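Local coordinates for protein DNA polymerase III beta subunit (Streptococcus pyogenes, PDB 2AVT) that probably assembles as a two-subunit ring that encircles DNA and slides along it, keeping the replicative polymerase on its template, at residues A[9-14]-A[80-85]; A[15-20]-A[212-217]; A[223-228]-A[232-237]. All coordinates share one frame; numbering follows the deposited sequence.

Contact 1: A[9-14]-A[80-85]; sequences TLFIHA and SFFINI
Phe-11 and Phe-82 meet with the far ends of their rings. Atom CZ of Phe-11 lies 3.8 Å from CE2 of Phe-82 and almost equally close to its CZ. Its neighbour CE2 of Phe-11 also reaches CZ of Phe-82, at 3.8 Å. Seen from Phe-82, CZ of Phe-11 arrives at the ring edge, near the ring plane. The planes are turned 74° apart and the ring centroids are 5.8 Å apart. The two side chains thus cross at about a right angle. Neither CB points at the opposite helix. On both residues CG is anti to the backbone N (chi1 -160° for Phe-11, 178° for Phe-82), and this swing brings the ring ends together. The little surface buried between the segments comes mostly from the two phenylalanines.

The segments lie on helices 8-18 and 79-88, the helix pair of the N-terminal domain. In this fold each domain carries two helices against its sheets, and in the assembled ring such helices line the central channel. Around the rings, Phe-11 also packs on Ile-58 of strand 52-59 and on Ile-86, while Phe-82 packs on Leu-15 and on Leu-115 of strand 111-116. Ile-12 and Ile-83 lie beside the aromatic pair without touching each other. Ile-12 meets Ile-86 and Ser-87, and Ile-83 meets Leu-15 and Asn-16. On another side of helix 79-88, Phe-81 and Asn-84 pack on Leu-280 of the second subunit, and Ile-85 packs on Ile-281 of that subunit.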
loop_
_atom_site.group_PDB
_atom_site.type_symbol
_atom_site.label_atom_id
_atom_site.label_comp_id
_atom_site.label_asym_id
_atom_site.label_seq_id
_atom_site.Cartn_x
_atom_site.Cartn_y
_atom_site.Cartn_z
ATOM N N THR A 9 -2.482 24.102 0.502
ATOM C CA THR A 9 -2.723 23.119 -0.546
ATOM C C THR A 9 -1.773 23.304 -1.732
ATOM O O THR A 9 -1.240 22.334 -2.259
ATOM C CB THR A 9 -4.193 23.174 -1.018
ATOM O OG1 THR A 9 -5.018 22.527 -0.042
ATOM C CG2 THR A 9 -4.362 22.478 -2.356
ATOM N N LEU A 10 -1.549 24.549 -2.139
ATOM C CA LEU A 10 -0.642 24.827 -3.255
ATOM C C LEU A 10 0.783 24.364 -2.912
ATOM O O LEU A 10 1.447 23.696 -3.705
ATOM C CB LEU A 10 -0.618 26.331 -3.551
ATOM C CG LEU A 10 0.366 26.853 -4.610
ATOM C CD1 LEU A 10 -0.215 26.640 -6.000
ATOM C CD2 LEU A 10 0.614 28.340 -4.387
ATOM N N PHE A 11 1.241 24.741 -1.722
ATOM C CA PHE A 11 2.579 24.399 -1.249
ATOM C C PHE A 11 2.797 22.890 -1.246
ATOM O O PHE A 11 3.800 22.402 -1.767
ATOM C CB PHE A 11 2.781 24.967 0.163
ATOM C CG PHE A 11 4.225 25.114 0.572
ATOM C CD1 PHE A 11 5.240 25.092 -0.369
ATOM C CD2 PHE A 11 4.561 25.324 1.902
ATOM C CE1 PHE A 11 6.563 25.279 0.004
ATOM C CE2 PHE A 11 5.877 25.513 2.279
ATOM C CZ PHE A 11 6.883 25.491 1.324
ATOM N N ILE A 12 1.854 22.158 -0.660
ATOM C CA ILE A 12 1.937 20.703 -0.575
ATOM C C ILE A 12 2.062 20.049 -1.951
ATOM O O ILE A 12 2.910 19.184 -2.152
ATOM C CB ILE A 12 0.705 20.112 0.158
ATOM C CG1 ILE A 12 0.769 20.490 1.643
ATOM C CG2 ILE A 12 0.672 18.589 0.005
ATOM C CD1 ILE A 12 -0.440 20.042 2.445
ATOM N N HIS A 13 1.229 20.467 -2.902
ATOM C CA HIS A 13 1.291 19.887 -4.245
ATOM C C HIS A 13 2.674 20.053 -4.869
ATOM O O HIS A 13 3.231 19.097 -5.399
ATOM C CB HIS A 13 0.227 20.511 -5.151
ATOM C CG HIS A 13 -1.167 20.052 -4.844
ATOM N ND1 HIS A 13 -1.508 18.717 -4.760
ATOM C CD2 HIS A 13 -2.305 20.745 -4.606
ATOM C CE1 HIS A 13 -2.795 18.610 -4.481
ATOM N NE2 HIS A 13 -3.302 19.826 -4.383
ATOM N N ALA A 14 3.231 21.257 -4.790
ATOM C CA ALA A 14 4.553 21.527 -5.351
ATOM C C ALA A 14 5.668 20.772 -4.613
ATOM O O ALA A 14 6.648 20.353 -5.222
ATOM C CB ALA A 14 4.838 23.032 -5.317
ATOM N N SER A 80 11.254 14.944 3.637
ATOM C CA SER A 80 10.114 14.187 4.146
ATOM C C SER A 80 9.568 14.773 5.437
ATOM O O SER A 80 8.358 14.872 5.632
ATOM C CB SER A 80 10.505 12.726 4.371
ATOM O OG SER A 80 10.634 12.066 3.130
ATOM N N PHE A 81 10.474 15.171 6.315
ATOM C CA PHE A 81 10.091 15.751 7.587
ATOM C C PHE A 81 9.370 17.099 7.383
ATOM O O PHE A 81 8.306 17.347 7.960
ATOM C CB PHE A 81 11.350 15.912 8.438
ATOM C CG PHE A 81 11.107 16.531 9.781
ATOM C CD1 PHE A 81 10.269 15.924 10.699
ATOM C CD2 PHE A 81 11.728 17.717 10.129
ATOM C CE1 PHE A 81 10.056 16.494 11.943
ATOM C CE2 PHE A 81 11.517 18.287 11.368
ATOM C CZ PHE A 81 10.678 17.670 12.275
ATOM N N PHE A 82 9.936 17.958 6.544
ATOM C CA PHE A 82 9.344 19.265 6.300
ATOM C C PHE A 82 7.953 19.153 5.707
ATOM O O PHE A 82 7.029 19.863 6.118
ATOM C CB PHE A 82 10.224 20.080 5.350
ATOM C CG PHE A 82 9.650 21.421 5.004
ATOM C CD1 PHE A 82 9.391 22.353 5.997
ATOM C CD2 PHE A 82 9.383 21.756 3.684
ATOM C CE1 PHE A 82 8.880 23.607 5.677
ATOM C CE2 PHE A 82 8.872 23.005 3.358
ATOM C CZ PHE A 82 8.622 23.931 4.357
ATOM N N ILE A 83 7.812 18.265 4.728
ATOM C CA ILE A 83 6.536 18.053 4.066
ATOM C C ILE A 83 5.475 17.505 5.012
ATOM O O ILE A 83 4.319 17.921 4.935
ATOM C CB ILE A 83 6.693 17.113 2.857
ATOM C CG1 ILE A 83 7.584 17.782 1.810
ATOM C CG2 ILE A 83 5.343 16.757 2.295
ATOM C CD1 ILE A 83 7.893 16.886 0.597
ATOM N N ASN A 84 5.842 16.567 5.888
ATOM C CA ASN A 84 4.863 16.046 6.856
ATOM C C ASN A 84 4.409 17.185 7.787
ATOM O O ASN A 84 3.242 17.268 8.163
ATOM C CB ASN A 84 5.455 14.915 7.714
ATOM C CG ASN A 84 5.738 13.663 6.914
ATOM O OD1 ASN A 84 5.015 13.335 5.974
ATOM N ND2 ASN A 84 6.784 12.947 7.292
ATOM N N ILE A 85 5.333 18.056 8.166
ATOM C CA ILE A 85 4.971 19.180 9.029
ATOM C C ILE A 85 3.978 20.116 8.320
ATOM O O ILE A 85 2.907 20.423 8.862
ATOM C CB ILE A 85 6.214 19.959 9.462
ATOM C CG1 ILE A 85 6.923 19.183 10.573
ATOM C CG2 ILE A 85 5.828 21.348 9.969
ATOM C CD1 ILE A 85 8.360 19.523 10.704
#

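Contact 2: A[15-20]-A[212-217]; sequences LNTTKR and SAVFTD
Arg-20 runs past Val-214 and ends over Ala-213. Its CB is 4.1 Å from CG2 of Val-214; the place of its CG is less sure. The two side chains run alongside each other head to tail. The arginine chain then curls at chi2 and chi3, which carries the guanidinium across the methyl of Ala-213. NE comes near CB of Ala-213 but has its polar partner in Glu-210, with which it forms a salt bridge. CZ follows across the same methyl. At the tip, NH2 lies 3.7 Å from CB of Ala-213, which sits under one face of the guanidinium, toward its rim.

Beside this, CG2 of Thr-17 presses on CG1 of Val-214 at 3.5 Å, a close fit for two methyls. OG1 of Thr-17 is hydrogen-bonded to the backbone O of His-13, one turn earlier. It also holds a water at 2.9 Å, and this water donates to Val-214 O at 2.8 Å. Ile-54 of strand 52-59 packs on both Arg-20 and Val-214.

The contact joins the N-terminal domain to the central domain. The two segments share no direct hydrogen bond. Between them the contact is apolar apart from one ordered water, and the direct polar tie, Arg-20 to Glu-210 of the same helix 205-214, lies just outside the segments.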
loop_
_atom_site.group_PDB
_atom_site.type_symbol
_atom_site.label_atom_id
_atom_site.label_comp_id
_atom_site.label_asym_id
_atom_site.label_seq_id
_atom_site.Cartn_x
_atom_site.Cartn_y
_atom_site.Cartn_z
ATOM N N LEU A 15 5.519 20.621 -3.299
ATOM C CA LEU A 15 6.504 19.910 -2.493
ATOM C C LEU A 15 6.534 18.430 -2.844
ATOM O O LEU A 15 7.603 17.844 -2.990
ATOM C CB LEU A 15 6.197 20.074 -0.996
ATOM C CG LEU A 15 6.551 21.433 -0.387
ATOM C CD1 LEU A 15 5.919 21.595 1.010
ATOM C CD2 LEU A 15 8.064 21.553 -0.320
ATOM N N ASN A 16 5.360 17.823 -2.973
ATOM C CA ASN A 16 5.283 16.406 -3.296
ATOM C C ASN A 16 5.824 16.103 -4.684
ATOM O O ASN A 16 6.268 14.995 -4.946
ATOM C CB ASN A 16 3.848 15.905 -3.193
ATOM C CG ASN A 16 3.363 15.840 -1.762
ATOM O OD1 ASN A 16 4.163 15.795 -0.827
ATOM N ND2 ASN A 16 2.046 15.814 -1.580
ATOM N N THR A 17 5.775 17.084 -5.576
ATOM C CA THR A 17 6.291 16.891 -6.927
ATOM C C THR A 17 7.814 16.868 -6.882
ATOM O O THR A 17 8.462 16.026 -7.505
ATOM C CB THR A 17 5.874 18.038 -7.853
ATOM O OG1 THR A 17 4.448 18.053 -7.980
ATOM C CG2 THR A 17 6.497 17.862 -9.225
ATOM N N THR A 18 8.373 17.821 -6.146
ATOM C CA THR A 18 9.813 17.947 -5.999
ATOM C C THR A 18 10.385 16.732 -5.263
ATOM O O THR A 18 11.478 16.258 -5.583
ATOM C CB THR A 18 10.163 19.222 -5.207
ATOM O OG1 THR A 18 9.527 20.355 -5.819
ATOM C CG2 THR A 18 11.669 19.440 -5.193
ATOM N N LYS A 19 9.633 16.242 -4.283
ATOM C CA LYS A 19 10.036 15.092 -3.481
ATOM C C LYS A 19 10.239 13.834 -4.343
ATOM O O LYS A 19 10.849 12.860 -3.895
ATOM C CB LYS A 19 8.982 14.831 -2.391
ATOM C CG LYS A 19 9.262 13.648 -1.485
ATOM C CD LYS A 19 10.513 13.878 -0.667
ATOM C CE LYS A 19 10.868 12.644 0.149
ATOM N NZ LYS A 19 11.146 11.483 -0.743
ATOM N N ARG A 20 9.725 13.852 -5.572
ATOM C CA ARG A 20 9.880 12.710 -6.470
ATOM C C ARG A 20 11.366 12.503 -6.786
ATOM O O ARG A 20 11.795 11.400 -7.087
ATOM C CB ARG A 20 9.120 12.940 -7.782
ATOM C CG ARG A 20 7.648 13.274 -7.631
ATOM C CD ARG A 20 6.869 12.117 -7.072
ATOM N NE ARG A 20 7.063 10.908 -7.863
ATOM C CZ ARG A 20 6.273 9.843 -7.798
ATOM N NH1 ARG A 20 5.227 9.843 -6.979
ATOM N NH2 ARG A 20 6.533 8.775 -8.540
ATOM N N SER A 212 7.015 11.241 -16.153
ATOM C CA SER A 212 5.567 11.115 -16.272
ATOM C C SER A 212 4.834 11.525 -15.007
ATOM O O SER A 212 3.741 12.097 -15.063
ATOM C CB SER A 212 5.191 9.675 -16.635
ATOM O OG SER A 212 5.632 9.353 -17.942
ATOM N N ALA A 213 5.439 11.232 -13.863
ATOM C CA ALA A 213 4.827 11.567 -12.588
ATOM C C ALA A 213 4.956 13.047 -12.258
ATOM O O ALA A 213 4.076 13.621 -11.620
ATOM C CB ALA A 213 5.451 10.724 -11.465
ATOM N N VAL A 214 6.038 13.668 -12.706
ATOM C CA VAL A 214 6.283 15.076 -12.410
ATOM C C VAL A 214 5.542 16.083 -13.291
ATOM O O VAL A 214 5.047 17.097 -12.793
ATOM C CB VAL A 214 7.789 15.385 -12.474
ATOM C CG1 VAL A 214 8.036 16.848 -12.152
ATOM C CG2 VAL A 214 8.542 14.482 -11.490
ATOM N N PHE A 215 5.485 15.825 -14.595
ATOM C CA PHE A 215 4.791 16.729 -15.501
ATOM C C PHE A 215 3.327 16.317 -15.644
ATOM O O PHE A 215 3.015 15.294 -16.256
ATOM C CB PHE A 215 5.475 16.760 -16.873
ATOM C CG PHE A 215 6.822 17.439 -16.862
ATOM C CD1 PHE A 215 6.921 18.815 -17.006
ATOM C CD2 PHE A 215 7.986 16.709 -16.670
ATOM C CE1 PHE A 215 8.147 19.453 -16.957
ATOM C CE2 PHE A 215 9.216 17.342 -16.622
ATOM C CZ PHE A 215 9.297 18.716 -16.766
ATOM N N THR A 216 2.436 17.111 -15.054
ATOM C CA THR A 216 1.006 16.834 -15.112
ATOM C C THR A 216 0.442 17.111 -16.501
ATOM O O THR A 216 0.991 17.901 -17.271
ATOM C CB THR A 216 0.234 17.655 -14.057
ATOM O OG1 THR A 216 0.735 18.998 -14.031
ATOM C CG2 THR A 216 0.396 17.028 -12.683
ATOM N N ASP A 217 -0.667 16.455 -16.806
ATOM C CA ASP A 217 -1.297 16.565 -18.113
ATOM C C ASP A 217 -1.772 17.946 -18.531
ATOM O O ASP A 217 -1.956 18.198 -19.720
ATOM C CB ASP A 217 -2.423 15.543 -18.198
ATOM C CG ASP A 217 -1.961 14.165 -17.764
ATOM O OD1 ASP A 217 -0.850 13.773 -18.185
ATOM O OD2 ASP A 217 -2.684 13.481 -17.006
HETATM O O HOH W 1 3.841 18.625 -10.745
#

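Contact 3: A[223-228]-A[232-237]; sequences EVFFSP and LFRSEH
This is the pairing of two neighbouring antiparallel strands, 221-226 and 230-234, which form a beta hairpin of the central domain. Glu-223 pairs with Arg-234 and Phe-225 with Leu-232 as hydrogen-bonded pairs. Val-224 and Phe-233 form the non-hydrogen-bonded pair between them. The bonds are of normal length: Glu-223 N reaches Arg-234 O at 2.8 Å, and Leu-232 N reaches Phe-225 O at 2.9 Å. Each is matched by a return bond within its pair. CA of Val-224 adds a CA-H...O contact to Leu-232 O at 3.3 Å.

One face of the hairpin carries Glu-223, Phe-225, Leu-232 and Arg-234. There a salt bridge joins NH2 of Arg-234 to OE1 of Glu-223 at 2.6 Å. OE1 lies close to the guanidinium plane, while NH2 comes to the syn side of the carboxylate, 34° out of its plane. NE of Arg-234 makes a second, weak bond to the same oxygen at 3.1 Å. The bend of the arginine at chi3 (66°) turns the guanidinium toward the glutamate. CE2 and CZ of Phe-225 come over one face of the guanidinium, toward its rim, with the ring steeply tilted (79°) and CZ 3.5 Å from Arg-234 NH2. Its CD2 also packs on CD2 of Leu-232 at 3.8 Å. Thr-131 touches both Phe-225 and Arg-234.

On the other face, CG2 of Val-224 packs beside the Phe-233 ring, which in turn meets Phe-211 of helix 205-214. Strand 221-226 bonds onward to Leu-135, and strand 230-234 to Phe-240. The hairpin therefore sits inside a long antiparallel sheet that runs from the central domain into the N-terminal one, the continuous sheet across a domain boundary that is typical of DNA sliding rings.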
loop_
_atom_site.group_PDB
_atom_site.type_symbol
_atom_site.label_atom_id
_atom_site.label_comp_id
_atom_site.label_asym_id
_atom_site.label_seq_id
_atom_site.Cartn_x
_atom_site.Cartn_y
_atom_site.Cartn_z
ATOM N N GLU A 223 10.153 21.667 -23.358
ATOM C CA GLU A 223 11.319 21.932 -24.177
ATOM C C GLU A 223 12.384 20.954 -23.695
ATOM O O GLU A 223 12.578 20.791 -22.492
ATOM C CB GLU A 223 11.804 23.361 -23.958
ATOM C CG GLU A 223 10.819 24.427 -24.377
ATOM C CD GLU A 223 11.355 25.820 -24.132
ATOM O OE1 GLU A 223 11.623 26.158 -22.955
ATOM O OE2 GLU A 223 11.513 26.575 -25.112
ATOM N N VAL A 224 13.071 20.302 -24.627
ATOM C CA VAL A 224 14.108 19.335 -24.278
ATOM C C VAL A 224 15.482 19.844 -24.716
ATOM O O VAL A 224 15.682 20.172 -25.887
ATOM C CB VAL A 224 13.842 17.964 -24.958
ATOM C CG1 VAL A 224 14.812 16.918 -24.426
ATOM C CG2 VAL A 224 12.415 17.521 -24.711
ATOM N N PHE A 225 16.420 19.921 -23.774
ATOM C CA PHE A 225 17.775 20.381 -24.066
ATOM C C PHE A 225 18.770 19.266 -23.769
ATOM O O PHE A 225 18.582 18.493 -22.826
ATOM C CB PHE A 225 18.127 21.608 -23.226
ATOM C CG PHE A 225 17.185 22.757 -23.408
ATOM C CD1 PHE A 225 17.395 23.689 -24.407
ATOM C CD2 PHE A 225 16.077 22.898 -22.588
ATOM C CE1 PHE A 225 16.517 24.740 -24.587
ATOM C CE2 PHE A 225 15.201 23.942 -22.761
ATOM C CZ PHE A 225 15.416 24.868 -23.762
ATOM N N PHE A 226 19.828 19.182 -24.572
ATOM C CA PHE A 226 20.828 18.142 -24.372
ATOM C C PHE A 226 22.211 18.671 -24.041
ATOM O O PHE A 226 22.584 19.780 -24.418
ATOM C CB PHE A 226 20.967 17.257 -25.616
ATOM C CG PHE A 226 19.689 16.621 -26.073
ATOM C CD1 PHE A 226 18.742 17.358 -26.772
ATOM C CD2 PHE A 226 19.451 15.275 -25.842
ATOM C CE1 PHE A 226 17.581 16.759 -27.237
ATOM C CE2 PHE A 226 18.293 14.668 -26.303
ATOM C CZ PHE A 226 17.354 15.412 -27.004
ATOM N N SER A 227 22.961 17.848 -23.319
ATOM C CA SER A 227 24.338 18.131 -22.948
ATOM C C SER A 227 24.913 16.727 -23.000
ATOM O O SER A 227 24.164 15.755 -23.134
ATOM C CB SER A 227 24.442 18.701 -21.529
ATOM O OG SER A 227 24.493 17.669 -20.560
ATOM N N PRO A 228 26.239 16.585 -22.906
ATOM C CA PRO A 228 26.792 15.228 -22.960
ATOM C C PRO A 228 26.425 14.361 -21.755
ATOM O O PRO A 228 26.161 13.163 -21.898
ATOM C CB PRO A 228 28.301 15.471 -23.047
ATOM C CG PRO A 228 28.400 16.833 -23.680
ATOM C CD PRO A 228 27.308 17.594 -22.975
ATOM N N LEU A 232 17.750 17.942 -20.149
ATOM C CA LEU A 232 16.871 18.803 -19.377
ATOM C C LEU A 232 15.498 18.895 -20.035
ATOM O O LEU A 232 15.393 19.242 -21.213
ATOM C CB LEU A 232 17.476 20.208 -19.265
ATOM C CG LEU A 232 16.562 21.390 -18.901
ATOM C CD1 LEU A 232 15.970 21.232 -17.500
ATOM C CD2 LEU A 232 17.371 22.668 -18.984
ATOM N N PHE A 233 14.458 18.545 -19.285
ATOM C CA PHE A 233 13.092 18.662 -19.775
ATOM C C PHE A 233 12.566 19.885 -19.038
ATOM O O PHE A 233 12.657 19.950 -17.809
ATOM C CB PHE A 233 12.249 17.440 -19.403
ATOM C CG PHE A 233 12.718 16.161 -20.019
ATOM C CD1 PHE A 233 13.701 15.400 -19.408
ATOM C CD2 PHE A 233 12.155 15.696 -21.196
ATOM C CE1 PHE A 233 14.101 14.206 -19.954
ATOM C CE2 PHE A 233 12.553 14.499 -21.749
ATOM C CZ PHE A 233 13.524 13.753 -21.130
ATOM N N ARG A 234 12.015 20.848 -19.770
ATOM C CA ARG A 234 11.535 22.070 -19.148
ATOM C C ARG A 234 10.158 22.570 -19.581
ATOM O O ARG A 234 9.842 22.628 -20.774
ATOM C CB ARG A 234 12.559 23.189 -19.380
ATOM C CG ARG A 234 12.301 24.438 -18.566
ATOM C CD ARG A 234 13.309 25.532 -18.875
ATOM N NE ARG A 234 13.186 26.017 -20.247
ATOM C CZ ARG A 234 13.917 27.003 -20.758
ATOM N NH1 ARG A 234 14.825 27.611 -20.009
ATOM N NH2 ARG A 234 13.744 27.379 -22.018
ATOM N N SER A 235 9.346 22.922 -18.589
ATOM C CA SER A 235 8.018 23.477 -18.807
ATOM C C SER A 235 8.131 24.905 -18.295
ATOM O O SER A 235 9.234 25.380 -18.027
ATOM C CB SER A 235 6.960 22.711 -18.003
ATOM O OG SER A 235 7.181 22.814 -16.607
ATOM N N GLU A 236 7.012 25.593 -18.141
ATOM C CA GLU A 236 7.061 26.966 -17.655
ATOM C C GLU A 236 7.627 27.096 -16.238
ATOM O O GLU A 236 8.425 27.980 -15.963
ATOM C CB GLU A 236 5.668 27.592 -17.704
ATOM C CG GLU A 236 5.218 27.981 -19.103
ATOM C CD GLU A 236 6.193 28.934 -19.775
ATOM O OE1 GLU A 236 6.678 29.864 -19.094
ATOM O OE2 GLU A 236 6.470 28.761 -20.982
ATOM N N HIS A 237 7.230 26.208 -15.337
ATOM C CA HIS A 237 7.715 26.313 -13.963
ATOM C C HIS A 237 8.520 25.127 -13.465
ATOM O O HIS A 237 8.970 25.121 -12.318
ATOM C CB HIS A 237 6.532 26.551 -13.023
ATOM C CG HIS A 237 5.673 27.705 -13.427
ATOM N ND1 HIS A 237 4.420 27.544 -13.980
ATOM C CD2 HIS A 237 5.914 29.037 -13.421
ATOM C CE1 HIS A 237 3.928 28.728 -14.300
ATOM N NE2 HIS A 237 4.815 29.650 -13.972
#

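Contacts 1 and 2 share helix 8-18 and have centres about 13 Å apart. Their segments alternate along the chain, and they touch where Lys-19 packs against Ser-80 and Ile-83. Contact 3 follows both in sequence. Its centre is about 15 Å from that of contact 2 and about 25 Å from that of contact 1. It touches contact 2 where the Phe-215 ring meets Ser-235 and the backbone of Phe-233, but it does not touch contact 1. Contact 1 belongs to the N-terminal domain, contact 3 to the central domain, and contact 2 spans the two. Helix packing and the eight-stranded sheet thus both cross the same domain boundary, on a subunit that builds half of the ring.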